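Putative endo-1,4-beta-xylanase (Bacteroides thetaiotaomicron VPI-5482, PDB 5MSX) probably hydrolyses glycosidic bonds in plant pectin as a family 43 glycoside hydrolase, with arabinofuranosidase activity linked to rhamnogalacturonan II breakdown. Local coordinates at residues W76-T81 with V397-G402; A93-I98 with Y104-T109; Y215-G218 with Y223-A226; G254-G259 with C347-Y352; N271-Y276 with D309-L314. All coordinates share one frame; numbering follows the deposited sequence. Where two conformers were deposited one is given.

Contact 1: residues W76-T81 with V397-G402; sequences WSFDGT and VRPTAG. With EDO (1,2-ethanediol), chain B.
The interface between the family 43 catalytic propeller and the F5/8 type C domain includes Phe78 packed against Pro399 and Thr400. Phe78 sits on the short strand 78-79. Its partners lie on the 3-10 turn 399-401, in the loop between strands 386-396 and 403-410. The Phe78 ring crosses both partner side chains at about a right angle. Its far end does the touching. Phe78 CE1 meets Pro399 CB at 3.8 Å. Phe78 CZ lies 3.6 Å from Thr400 CG2, which approaches the ring obliquely. Pro399 O sits at the ring edge, near its plane, 3.8 Å from Phe78 CZ. The first torsion of Phe78 (chi1 82°) places CG between the backbone N and the carbonyl carbon and sends the ring across to the turn. Thr400 divides its branches: CG2 goes to the ring, while OG1 hydrogen-bonds to Tyr55 OH. No hydrogen bond joins the two segments. The turn is closed by Ala401 N to Arg398 O (3.1 Å) and Gly402 N to Pro399 O (3.2 Å). A 1,2-ethanediol, probably from the crystallisation liquor, is modelled with O2 2.7 Å from Pro399 O, but its C1 lies too close to Pro399 CB and the pose is doubtful. Trp68 adds a second aromatic ring beside Phe78. Backbone bonds of Phe78 with Ser429 and of Gly80 with Met427 join strand 78-79 to strand 425-436. A piece of the catalytic part thus extends a sheet of the F5/8 type C beta-sandwich, and this apolar contact belongs to that interdomain seam.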
# COMPACT_ATOMS: atom_id res chain seq x y z
N TRP C 76 15.93 28.37 -6.83
CA TRP C 76 14.74 27.56 -7.09
C TRP C 76 14.45 27.53 -8.57
O TRP C 76 14.77 28.48 -9.26
CB TRP C 76 13.54 28.17 -6.36
CG TRP C 76 13.65 28.10 -4.86
CD1 TRP C 76 14.26 29.00 -4.03
CD2 TRP C 76 13.15 27.05 -4.01
NE1 TRP C 76 14.18 28.57 -2.73
CE2 TRP C 76 13.50 27.38 -2.69
CE3 TRP C 76 12.46 25.85 -4.26
CZ2 TRP C 76 13.17 26.55 -1.59
CZ3 TRP C 76 12.12 25.03 -3.17
CH2 TRP C 76 12.47 25.39 -1.85
N SER C 77 13.85 26.44 -9.06
CA SER C 77 13.42 26.39 -10.45
C SER C 77 12.28 25.44 -10.66
O SER C 77 11.99 24.61 -9.83
CB SER C 77 14.59 26.02 -11.36
OG SER C 77 15.11 24.76 -11.02
N PHE C 78 11.60 25.59 -11.78
CA PHE C 78 10.58 24.65 -12.22
C PHE C 78 10.61 24.56 -13.74
O PHE C 78 11.16 25.46 -14.43
CB PHE C 78 9.17 25.06 -11.75
CG PHE C 78 8.51 26.11 -12.62
CD1 PHE C 78 8.76 27.46 -12.41
CD2 PHE C 78 7.61 25.74 -13.64
CE1 PHE C 78 8.17 28.42 -13.23
CE2 PHE C 78 7.02 26.70 -14.46
CZ PHE C 78 7.30 28.05 -14.25
N ASP C 79 10.00 23.49 -14.25
CA ASP C 79 9.84 23.30 -15.68
C ASP C 79 8.57 22.49 -15.93
O ASP C 79 8.51 21.33 -15.58
CB ASP C 79 11.06 22.59 -16.27
CG ASP C 79 11.01 22.48 -17.80
OD1 ASP C 79 9.98 22.83 -18.42
OD2 ASP C 79 12.01 22.04 -18.38
N GLY C 80 7.58 23.11 -16.57
CA GLY C 80 6.32 22.45 -16.86
C GLY C 80 5.44 22.23 -15.64
O GLY C 80 5.68 22.80 -14.55
N THR C 81 4.40 21.41 -15.83
CA THR C 81 3.50 21.02 -14.77
C THR C 81 3.87 19.60 -14.32
O THR C 81 4.54 18.87 -15.05
CB THR C 81 2.02 21.10 -15.18
OG1 THR C 81 1.20 20.63 -14.10
CG2 THR C 81 1.70 20.29 -16.47
N VAL C 397 8.58 37.55 -14.55
CA VAL C 397 7.30 37.69 -13.85
C VAL C 397 6.21 36.87 -14.57
O VAL C 397 6.16 36.82 -15.80
CB VAL C 397 6.90 39.19 -13.77
CG1 VAL C 397 5.49 39.34 -13.24
CG2 VAL C 397 7.89 39.95 -12.92
N ARG C 398 5.31 36.26 -13.79
CA ARG C 398 4.33 35.29 -14.28
C ARG C 398 4.97 34.17 -15.16
O ARG C 398 4.51 33.89 -16.27
CB ARG C 398 3.14 35.95 -14.99
CG ARG C 398 1.95 35.00 -15.12
CD ARG C 398 0.83 35.61 -15.92
NE ARG C 398 0.12 36.64 -15.15
CZ ARG C 398 -0.85 37.42 -15.63
NH1 ARG C 398 -1.25 37.32 -16.88
NH2 ARG C 398 -1.43 38.30 -14.83
N PRO C 399 5.99 33.49 -14.61
CA PRO C 399 6.81 32.50 -15.33
C PRO C 399 5.99 31.29 -15.84
O PRO C 399 6.34 30.64 -16.87
CB PRO C 399 7.83 32.09 -14.26
CG PRO C 399 7.10 32.23 -12.99
CD PRO C 399 6.34 33.50 -13.18
N THR C 400 4.91 30.97 -15.13
CA THR C 400 4.12 29.81 -15.48
C THR C 400 3.28 30.02 -16.74
O THR C 400 2.74 29.05 -17.26
CB THR C 400 3.20 29.35 -14.35
OG1 THR C 400 2.23 30.37 -14.05
CG2 THR C 400 4.02 28.98 -13.09
N ALA C 401 3.14 31.27 -17.22
CA ALA C 401 2.44 31.53 -18.50
C ALA C 401 3.37 31.49 -19.70
O ALA C 401 2.90 31.58 -20.85
CB ALA C 401 1.69 32.84 -18.45
N GLY C 402 4.68 31.35 -19.46
CA GLY C 402 5.66 31.15 -20.51
C GLY C 402 6.15 32.46 -21.09
O GLY C 402 5.42 33.45 -21.10
C1 EDO B . 10.07 32.68 -16.20
O1 EDO B . 11.46 32.88 -15.89
C2 EDO B . 9.71 32.33 -17.65
O2 EDO B . 8.34 32.07 -17.98

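Contact 2: residues A93-I98 with Y104-T109. With EDO (1,2-ethanediol), chain G.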
# COMPACT_ATOMS: atom_id res chain seq x y z
N ALA C 93 -3.67 25.01 -3.10
CA ALA C 93 -3.34 24.51 -1.79
C ALA C 93 -3.03 22.98 -1.76
O ALA C 93 -3.63 22.23 -1.02
CB ALA C 93 -4.45 24.89 -0.82
N PRO C 94 -2.10 22.55 -2.59
CA PRO C 94 -1.69 21.15 -2.54
C PRO C 94 -1.01 20.83 -1.21
O PRO C 94 -0.27 21.68 -0.63
CB PRO C 94 -0.64 21.03 -3.65
CG PRO C 94 -0.09 22.40 -3.76
CD PRO C 94 -1.19 23.36 -3.41
N SER C 95 -1.23 19.60 -0.77
CA SER C 95 -0.54 19.05 0.39
C SER C 95 0.92 18.86 0.05
O SER C 95 1.35 19.12 -1.07
CB SER C 95 -1.17 17.71 0.77
OG SER C 95 -0.94 16.76 -0.27
N LYS C 96 1.69 18.41 1.03
CA LYS C 96 2.98 17.77 0.75
C LYS C 96 2.79 16.49 -0.07
O LYS C 96 1.70 15.91 -0.10
CB LYS C 96 3.70 17.46 2.04
CG LYS C 96 4.29 18.73 2.62
CD LYS C 96 4.98 18.54 3.92
CE LYS C 96 4.92 19.87 4.66
NZ LYS C 96 5.80 19.77 5.80
N ALA C 97 3.84 16.12 -0.80
CA ALA C 97 3.87 14.85 -1.55
C ALA C 97 4.17 13.77 -0.51
O ALA C 97 5.17 13.86 0.15
CB ALA C 97 4.95 14.89 -2.62
N ILE C 98 3.27 12.81 -0.33
CA ILE C 98 3.39 11.79 0.75
C ILE C 98 3.86 10.45 0.16
O ILE C 98 3.24 9.93 -0.76
CB ILE C 98 2.03 11.60 1.45
CG1 ILE C 98 1.42 12.97 1.83
CG2 ILE C 98 2.16 10.72 2.69
CD1 ILE C 98 2.28 13.78 2.81
N TYR C 104 4.17 8.29 -4.55
CA TYR C 104 3.92 9.63 -4.00
C TYR C 104 2.47 10.02 -4.23
O TYR C 104 1.95 9.89 -5.34
CB TYR C 104 4.86 10.64 -4.66
CG TYR C 104 6.28 10.43 -4.25
CD1 TYR C 104 6.76 10.99 -3.08
CD2 TYR C 104 7.15 9.59 -4.99
CE1 TYR C 104 8.07 10.79 -2.66
CE2 TYR C 104 8.48 9.38 -4.58
CZ TYR C 104 8.92 9.98 -3.41
OH TYR C 104 10.21 9.80 -2.97
N TYR C 105 1.81 10.45 -3.16
CA TYR C 105 0.44 10.94 -3.20
C TYR C 105 0.40 12.46 -2.87
O TYR C 105 1.18 12.94 -2.05
CB TYR C 105 -0.43 10.19 -2.20
CG TYR C 105 -0.57 8.72 -2.47
CD1 TYR C 105 0.41 7.80 -2.02
CD2 TYR C 105 -1.68 8.22 -3.13
CE1 TYR C 105 0.28 6.44 -2.25
CE2 TYR C 105 -1.82 6.85 -3.38
CZ TYR C 105 -0.84 5.97 -2.94
OH TYR C 105 -0.99 4.64 -3.18
N ILE C 106 -0.50 13.19 -3.52
CA ILE C 106 -0.70 14.60 -3.24
C ILE C 106 -2.19 14.88 -3.28
O ILE C 106 -2.94 14.20 -3.98
CB ILE C 106 0.14 15.46 -4.22
CG1 ILE C 106 0.38 16.86 -3.64
CG2 ILE C 106 -0.48 15.47 -5.61
CD1 ILE C 106 1.55 17.56 -4.28
N TYR C 107 -2.63 15.84 -2.46
CA TYR C 107 -4.05 16.08 -2.25
C TYR C 107 -4.42 17.58 -2.45
O TYR C 107 -4.64 18.32 -1.48
CB TYR C 107 -4.45 15.58 -0.88
CG TYR C 107 -4.07 14.14 -0.61
CD1 TYR C 107 -2.77 13.80 -0.27
CD2 TYR C 107 -5.01 13.11 -0.71
CE1 TYR C 107 -2.40 12.48 -0.02
CE2 TYR C 107 -4.65 11.78 -0.46
CZ TYR C 107 -3.34 11.48 -0.11
OH TYR C 107 -2.93 10.21 0.14
N PRO C 108 -4.48 18.03 -3.71
CA PRO C 108 -4.79 19.43 -3.99
C PRO C 108 -6.27 19.75 -4.03
O PRO C 108 -7.12 18.84 -3.99
CB PRO C 108 -4.10 19.67 -5.32
CG PRO C 108 -4.22 18.35 -6.01
CD PRO C 108 -4.03 17.32 -4.93
N THR C 109 -6.59 21.04 -4.04
CA THR C 109 -7.97 21.50 -4.13
C THR C 109 -8.20 22.03 -5.54
O THR C 109 -7.65 23.06 -5.92
CB THR C 109 -8.26 22.53 -3.05
OG1 THR C 109 -8.08 21.90 -1.79
CG2 THR C 109 -9.70 23.07 -3.14
C1 EDO G . 10.91 8.57 0.28
O1 EDO G . 10.93 9.82 -0.40
C2 EDO G . 12.35 8.11 0.28
O2 EDO G . 12.87 8.13 -1.07
O HOH W 1 -5.97 20.71 -0.76
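Tyr107 and Ser95 meet at the base of a beta hairpin, strands 98-100 and 103-106, within a sheet of the catalytic propeller. Tyr107 can be followed outward. Its CB is 3.8 Å from Ser95 OG. Next, Tyr107 CD1 brings the ring edge to 3.5 Å from the same Ser95 OG, which lies in the ring plane. Tyr107 CE1 is also approached at the edge, by Ile98 CG1. The tip, Tyr107 OH, hydrogen-bonds to Met181 O. Ser95 OG has two hydrogen bonds. It accepts Tyr107 N at 2.9 Å and donates to Lys96 O at 2.8 Å. A chi1 of 66° turns the hydroxyl toward segment 104-109, where it serves Tyr107 N as acceptor in a place with no regular strand pairing. Ile106 CG1 packs beside this hydroxyl, and Ile106 CD1 reaches Pro94 CB. Regular pairing starts at Ile98 and Tyr105, an antiparallel hydrogen-bonded pair. Ile98 N gives a nearly straight bond to Tyr105 O (2.7 Å, 171°), and Tyr105 N returns one to Ile98 O. Tyr104 OH shares a hydrogen bond with a 1,2-ethanediol that also binds Asp270 N of the second subunit. At the other end Ala93 packs beside Asp154, predicted to tune the catalytic acid. There a water donates to Ala93 O and Tyr107 O, both at 2.8 Å, and accepts from Thr109 OG1 at 2.6 Å.

Contact 3: residues Y215-G218 with Y223-A226; sequences YTIG and YQYA
Gln224 O is held by two groups of the facing strand. Ile217 N donates to it at 2.9 Å, and Thr216 CA adds a C-H...O contact to Gln224 O at 3.2 Å. The return bond runs from Gln224 N to Ile217 O at 2.9 Å. Ile217 O also receives a C-H...O contact from Tyr223 CA. A second reciprocal pair links Tyr215 and Ala226. Here Ala226 N gives a nearly straight bond to Tyr215 O, with an N-H...O angle of 173°. These ladders form the beta hairpin of strands 210-217 and 224-230, the two inner strands of a four-stranded antiparallel sheet of the propeller. Thr216 and Tyr225 are its non-hydrogen-bonded pair. On their face of the sheet Thr216 CG2 sits over one face of the Tyr225 ring, 3.7 Å from the centroid. Chi1 of 73° turns Thr216 OG1 off this ring, toward Glu200 N, with which it hydrogen-bonds. Tyr223 comes to Thr216 edge-on, its CE1 3.6 Å from Thr216 CB. Its hydroxyl makes a weak hydrogen bond to Glu200 OE2. Glu200 is the predicted proton donor. The geometry is consistent with Thr216 fixing the Glu200 backbone; the weak Tyr223 bond may add to this at the carboxylate. Tyr225 OH is anchored by Gly201 O and Gly261 N. On the other face of the hairpin, Gln224 NE2 bonds to Thr248 OG1, and Ala226 CB lies over the Tyr215 ring, 4.0 Å from its centroid.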
# COMPACT_ATOMS: atom_id res chain seq x y z
N TYR C 215 -3.76 26.05 12.96
CA TYR C 215 -4.92 26.38 12.15
C TYR C 215 -4.99 27.91 11.95
O TYR C 215 -4.60 28.68 12.83
CB TYR C 215 -6.17 25.82 12.85
CG TYR C 215 -6.46 26.40 14.23
CD1 TYR C 215 -5.81 25.91 15.36
CD2 TYR C 215 -7.38 27.42 14.39
CE1 TYR C 215 -6.04 26.46 16.61
CE2 TYR C 215 -7.63 27.98 15.65
CZ TYR C 215 -6.97 27.50 16.74
OH TYR C 215 -7.22 28.07 17.97
N THR C 216 -5.44 28.35 10.78
CA THR C 216 -5.60 29.79 10.54
C THR C 216 -6.86 30.33 11.14
O THR C 216 -7.83 29.59 11.37
CB THR C 216 -5.59 30.20 9.03
OG1 THR C 216 -6.83 29.81 8.36
CG2 THR C 216 -4.39 29.64 8.34
N ILE C 217 -6.78 31.62 11.47
CA ILE C 217 -7.88 32.47 11.88
C ILE C 217 -7.82 33.76 11.02
O ILE C 217 -6.73 34.21 10.68
CB ILE C 217 -7.71 32.76 13.38
CG1 ILE C 217 -8.06 31.52 14.21
CG2 ILE C 217 -8.51 33.96 13.85
CD1 ILE C 217 -9.34 30.83 13.79
N GLY C 218 -8.97 34.36 10.70
CA GLY C 218 -9.03 35.58 9.89
C GLY C 218 -8.73 35.33 8.43
O GLY C 218 -8.77 34.19 7.95
N TYR C 223 -5.10 37.65 8.73
CA TYR C 223 -4.66 36.24 8.82
C TYR C 223 -3.71 36.05 10.02
O TYR C 223 -2.81 36.87 10.24
CB TYR C 223 -3.92 35.86 7.55
CG TYR C 223 -4.49 34.79 6.66
CD1 TYR C 223 -5.12 33.65 7.20
CD2 TYR C 223 -4.29 34.83 5.29
CE1 TYR C 223 -5.58 32.63 6.38
CE2 TYR C 223 -4.74 33.79 4.45
CZ TYR C 223 -5.37 32.69 5.02
OH TYR C 223 -5.82 31.65 4.26
N GLN C 224 -4.00 35.04 10.84
CA GLN C 224 -3.12 34.59 11.92
C GLN C 224 -3.09 33.06 11.94
O GLN C 224 -4.03 32.38 11.45
CB GLN C 224 -3.62 35.07 13.27
CG GLN C 224 -3.78 36.58 13.39
CD GLN C 224 -4.44 36.98 14.70
OE1 GLN C 224 -5.56 36.62 14.96
NE2 GLN C 224 -3.74 37.71 15.53
N TYR C 225 -2.02 32.51 12.49
CA TYR C 225 -1.99 31.09 12.87
C TYR C 225 -2.08 31.02 14.38
O TYR C 225 -1.39 31.74 15.12
CB TYR C 225 -0.74 30.36 12.35
CG TYR C 225 -0.91 29.61 11.05
CD1 TYR C 225 -1.57 28.39 11.02
CD2 TYR C 225 -0.40 30.11 9.84
CE1 TYR C 225 -1.73 27.68 9.83
CE2 TYR C 225 -0.56 29.41 8.64
CZ TYR C 225 -1.21 28.17 8.65
OH TYR C 225 -1.39 27.44 7.49
N ALA C 226 -2.94 30.10 14.82
CA ALA C 226 -3.04 29.68 16.21
C ALA C 226 -2.78 28.18 16.26
O ALA C 226 -2.63 27.53 15.21
CB ALA C 226 -4.40 30.02 16.75

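Contact 4: residues G254-G259 with C347-Y352; sequences GIFGPG and CLRTEY
Phe256 and Cys347 make a sulfur-aromatic contact where the family 43 catalytic part, with segment 254-259, meets the F5/8 type C part, with segment 347-352. Cys347 SG stands over the centre of the Phe256 ring, 3.6 Å from the centroid and only 9° off the ring normal. Cys347 CB lies over the same face, 3.8 Å from the centroid, as a CH-pi contact. SG is anti to the Cys347 backbone N (chi1 178°), which lays the CB-SG bond across the ring. The charged group comes from another direction. Arg349 NH1 reaches the edge of the ring, 3.7 Å from Phe256 CD1. Ring and guanidinium planes are 76° apart, so the ring edge faces one side of the guanidinium, and this is not a parallel stack. Polar neighbours hold the guanidinium: Glu278 OE1 in a salt bridge with NH1, and Gly280 O bonded to NH2. Glu278 OE1 also accepts Phe256 N, and so ties both sides of the contact together. Gly254 O is close to Arg349 NH1, at 3.0 Å, but not hydrogen-bonded. Around this site, loop 254-259 runs between strands 245-247 and 261-264. Its backbone is bonded to Leu277, near the end of strand 272-278, and to Phe279 just after it. Strand 349-351 pairs with strand 337-339 through Arg349 with Ile339 and Glu351 with Leu337.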
# COMPACT_ATOMS: atom_id res chain seq x y z
N GLY C 254 6.33 45.79 8.86
CA GLY C 254 5.56 45.84 7.60
C GLY C 254 5.24 44.44 7.05
O GLY C 254 5.37 44.21 5.83
N ILE C 255 4.82 43.53 7.93
CA ILE C 255 4.48 42.14 7.55
C ILE C 255 3.04 41.86 7.93
O ILE C 255 2.72 41.74 9.11
CB ILE C 255 5.45 41.12 8.16
CG1 ILE C 255 6.86 41.37 7.60
CG2 ILE C 255 5.01 39.67 7.87
CD1 ILE C 255 7.97 40.74 8.42
N PHE C 256 2.17 41.78 6.92
CA PHE C 256 0.72 41.74 7.09
C PHE C 256 0.13 40.37 6.73
O PHE C 256 0.39 39.83 5.65
CB PHE C 256 0.07 42.82 6.21
CG PHE C 256 0.40 44.22 6.62
CD1 PHE C 256 1.53 44.86 6.12
CD2 PHE C 256 -0.40 44.90 7.53
CE1 PHE C 256 1.85 46.16 6.51
CE2 PHE C 256 -0.09 46.20 7.93
CZ PHE C 256 1.03 46.83 7.41
N GLY C 257 -0.68 39.83 7.64
CA GLY C 257 -1.52 38.67 7.35
C GLY C 257 -0.69 37.44 7.03
O GLY C 257 -0.79 36.91 5.93
N PRO C 258 0.16 37.00 7.99
CA PRO C 258 0.98 35.80 7.84
C PRO C 258 0.17 34.51 7.95
O PRO C 258 0.09 33.89 9.02
CB PRO C 258 2.01 35.91 8.97
CG PRO C 258 1.30 36.65 10.01
CD PRO C 258 0.47 37.68 9.27
N GLY C 259 -0.40 34.11 6.81
CA GLY C 259 -1.29 32.97 6.76
C GLY C 259 -0.81 31.71 6.05
O GLY C 259 0.37 31.40 6.02
N CYS C 347 -2.72 49.29 6.35
CA CYS C 347 -1.81 48.60 5.44
C CYS C 347 -1.72 49.34 4.10
O CYS C 347 -2.44 49.03 3.15
CB CYS C 347 -2.21 47.14 5.22
SG CYS C 347 -1.11 46.31 4.04
N LEU C 348 -0.77 50.27 4.02
CA LEU C 348 -0.74 51.27 2.98
C LEU C 348 0.65 51.29 2.35
O LEU C 348 1.60 51.93 2.86
CB LEU C 348 -1.10 52.62 3.58
CG LEU C 348 -2.51 52.76 4.19
CD1 LEU C 348 -2.64 54.01 5.08
CD2 LEU C 348 -3.58 52.79 3.11
N ARG C 349 0.79 50.54 1.27
CA ARG C 349 2.08 50.32 0.66
C ARG C 349 2.07 50.71 -0.80
O ARG C 349 1.04 50.74 -1.45
CB ARG C 349 2.48 48.84 0.80
CG ARG C 349 2.57 48.42 2.25
CD ARG C 349 3.31 47.12 2.45
NE ARG C 349 2.54 45.96 2.03
CZ ARG C 349 2.81 44.71 2.41
NH1 ARG C 349 3.86 44.44 3.22
NH2 ARG C 349 2.04 43.71 1.98
N THR C 350 3.27 50.95 -1.30
CA THR C 350 3.50 51.29 -2.70
C THR C 350 4.59 50.37 -3.25
O THR C 350 5.60 50.15 -2.59
CB THR C 350 3.94 52.77 -2.81
OG1 THR C 350 2.87 53.59 -2.33
CG2 THR C 350 4.24 53.14 -4.26
N GLU C 351 4.35 49.81 -4.43
CA GLU C 351 5.35 49.03 -5.15
C GLU C 351 5.87 49.84 -6.33
O GLU C 351 5.07 50.37 -7.11
CB GLU C 351 4.77 47.73 -5.70
CG GLU C 351 5.87 46.83 -6.27
CD GLU C 351 5.39 45.48 -6.81
OE1 GLU C 351 4.15 45.22 -6.88
OE2 GLU C 351 6.27 44.64 -7.18
N TYR C 352 7.19 49.88 -6.47
CA TYR C 352 7.85 50.50 -7.61
C TYR C 352 8.36 49.39 -8.51
O TYR C 352 8.48 48.22 -8.09
CB TYR C 352 9.02 51.37 -7.15
CG TYR C 352 8.59 52.52 -6.27
CD1 TYR C 352 8.15 53.72 -6.83
CD2 TYR C 352 8.61 52.42 -4.87
CE1 TYR C 352 7.72 54.78 -6.03
CE2 TYR C 352 8.19 53.47 -4.06
CZ TYR C 352 7.74 54.65 -4.65
OH TYR C 352 7.33 55.71 -3.87

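Contact 5: residues N271-Y276 with D309-L314; sequences NYYFAY and DGVGAL. With EDO (1,2-ethanediol), chain D.
Tyr273 and Leu314 both set their CG anti to the carbonyl carbon (chi1 -62° and -60°), and the two side chains come at each other from opposite directions. The extended second torsion of Leu314 (chi2 -171°) carries its two methyls to different parts of the tyrosine. Leu314 CD1 lies over one face of the Tyr273 ring, offset toward the rim, 4.1 Å from the centroid. Leu314 CD2 goes to the tip, 3.4 Å from Tyr273 OH. Val311 touches the ring with one branch. Its CG1 is 3.9 Å from Tyr273 CD1, in an oblique approach. The hydroxyl is engaged by a bound 1,2-ethanediol. Tyr273 OH donates to O2 of the diol at 2.6 Å, with O2 in the plane of the ring. The same O2 donates to Asn271 OD1 at 2.9 Å. The other end of the diol, O1, donates to Leu314 O at 3.0 Å, so the molecule bridges the two segments. Tyr273 belongs to strand 272-278, the middle strand of a three-stranded antiparallel sheet in the propeller. Phe264 on the adjoining strand meets the tyrosine ring and also touches Leu314. Val311 and Leu314 come from the long loop that runs from strand 287-293 to strand 325-330. This loop is fastened over the sheet without any direct hydrogen bond between the two segments. The direct contact is therefore apolar; the polar bridge depends on a diol probably from the crystallisation liquor, and without it water would probably serve the phenol OH.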
# COMPACT_ATOMS: atom_id res chain seq x y z
N ASN C 271 15.88 21.33 13.16
CA ASN C 271 15.74 22.73 12.81
C ASN C 271 14.42 22.83 12.11
O ASN C 271 14.27 22.31 11.01
CB ASN C 271 16.88 23.20 11.91
CG ASN C 271 18.25 22.97 12.54
OD1 ASN C 271 19.18 22.53 11.86
ND2 ASN C 271 18.37 23.26 13.83
N TYR C 272 13.44 23.44 12.78
CA TYR C 272 12.12 23.62 12.17
C TYR C 272 12.01 25.03 11.58
O TYR C 272 12.64 25.97 12.08
CB TYR C 272 11.02 23.36 13.20
CG TYR C 272 10.79 21.91 13.48
CD1 TYR C 272 11.73 21.15 14.17
CD2 TYR C 272 9.65 21.27 13.02
CE1 TYR C 272 11.53 19.80 14.42
CE2 TYR C 272 9.44 19.92 13.26
CZ TYR C 272 10.38 19.20 13.95
OH TYR C 272 10.18 17.86 14.18
N TYR C 273 11.22 25.13 10.51
CA TYR C 273 10.94 26.37 9.78
C TYR C 273 9.44 26.49 9.54
O TYR C 273 8.74 25.49 9.41
CB TYR C 273 11.69 26.39 8.43
CG TYR C 273 13.17 26.34 8.63
CD1 TYR C 273 13.92 27.50 8.85
CD2 TYR C 273 13.82 25.11 8.69
CE1 TYR C 273 15.29 27.43 9.09
CE2 TYR C 273 15.19 25.03 8.91
CZ TYR C 273 15.91 26.19 9.12
OH TYR C 273 17.25 26.06 9.37
N PHE C 274 8.99 27.73 9.47
CA PHE C 274 7.59 28.12 9.24
C PHE C 274 7.56 28.92 7.93
O PHE C 274 8.27 29.93 7.81
CB PHE C 274 7.11 28.97 10.42
CG PHE C 274 5.74 29.55 10.25
CD1 PHE C 274 4.60 28.71 10.23
CD2 PHE C 274 5.56 30.92 10.14
CE1 PHE C 274 3.33 29.25 10.10
CE2 PHE C 274 4.28 31.47 10.01
CZ PHE C 274 3.17 30.65 9.98
N ALA C 275 6.79 28.46 6.96
CA ALA C 275 6.59 29.18 5.71
C ALA C 275 5.21 29.74 5.75
O ALA C 275 4.29 29.07 6.22
CB ALA C 275 6.70 28.26 4.55
N TYR C 276 5.04 30.96 5.23
CA TYR C 276 3.73 31.61 5.26
C TYR C 276 3.53 32.54 4.05
O TYR C 276 4.47 33.09 3.51
CB TYR C 276 3.55 32.40 6.55
CG TYR C 276 4.61 33.46 6.76
CD1 TYR C 276 5.86 33.13 7.27
CD2 TYR C 276 4.37 34.80 6.45
CE1 TYR C 276 6.84 34.10 7.46
CE2 TYR C 276 5.35 35.76 6.62
CZ TYR C 276 6.58 35.42 7.14
OH TYR C 276 7.56 36.38 7.34
N ASP C 309 13.50 38.57 5.38
CA ASP C 309 14.92 38.37 5.03
C ASP C 309 15.23 36.95 4.59
O ASP C 309 16.20 36.76 3.91
CB ASP C 309 15.82 38.73 6.21
CG ASP C 309 15.64 40.16 6.65
OD1 ASP C 309 15.49 41.03 5.78
OD2 ASP C 309 15.64 40.44 7.87
N GLY C 310 14.39 35.98 4.96
CA GLY C 310 14.65 34.59 4.64
C GLY C 310 15.63 33.94 5.61
O GLY C 310 16.05 34.52 6.59
N VAL C 311 15.98 32.71 5.32
CA VAL C 311 16.81 31.90 6.22
C VAL C 311 18.10 31.45 5.53
O VAL C 311 18.82 30.64 6.08
CB VAL C 311 16.02 30.67 6.73
CG1 VAL C 311 14.91 31.11 7.67
CG2 VAL C 311 15.48 29.84 5.57
N GLY C 312 18.37 31.97 4.34
CA GLY C 312 19.61 31.63 3.61
C GLY C 312 19.62 30.19 3.16
O GLY C 312 18.54 29.56 3.00
N ALA C 313 20.82 29.66 2.98
CA ALA C 313 21.00 28.30 2.49
C ALA C 313 20.87 27.29 3.64
O ALA C 313 21.45 27.47 4.70
CB ALA C 313 22.38 28.15 1.81
N LEU C 314 20.10 26.23 3.41
CA LEU C 314 19.91 25.16 4.37
C LEU C 314 20.73 23.93 4.01
O LEU C 314 20.67 22.92 4.72
CB LEU C 314 18.43 24.81 4.47
CG LEU C 314 17.50 25.96 4.91
CD1 LEU C 314 16.10 25.42 5.19
CD2 LEU C 314 18.07 26.66 6.14
C1 EDO D . 20.59 22.98 7.99
O1 EDO D . 19.45 22.28 7.43
C2 EDO D . 20.10 24.17 8.80
O2 EDO D . 18.77 23.90 9.31

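In the fold
Contact 1 closes the longest loop, and the other four contacts lie inside it along the chain. Contacts 2 and 3 come in series, in separate antiparallel sheets of the propeller, with centres about 21 Å apart. Contact 5 is nested within contact 4. Contacts 3, 4 and 5 touch one another: Tyr223 and Tyr225 pack on 257-259, Tyr225 on Phe274, and Pro258 on Tyr276. Contact 3 lies beside the predicted proton donor, contact 4 reaches the F5/8 type C part, and contact 5 packs against both, away from the known and predicted sites. Contacts 1 and 4, centres about 25 Å apart, tie the propeller to that part at two separate places, consistent with a fixed domain arrangement.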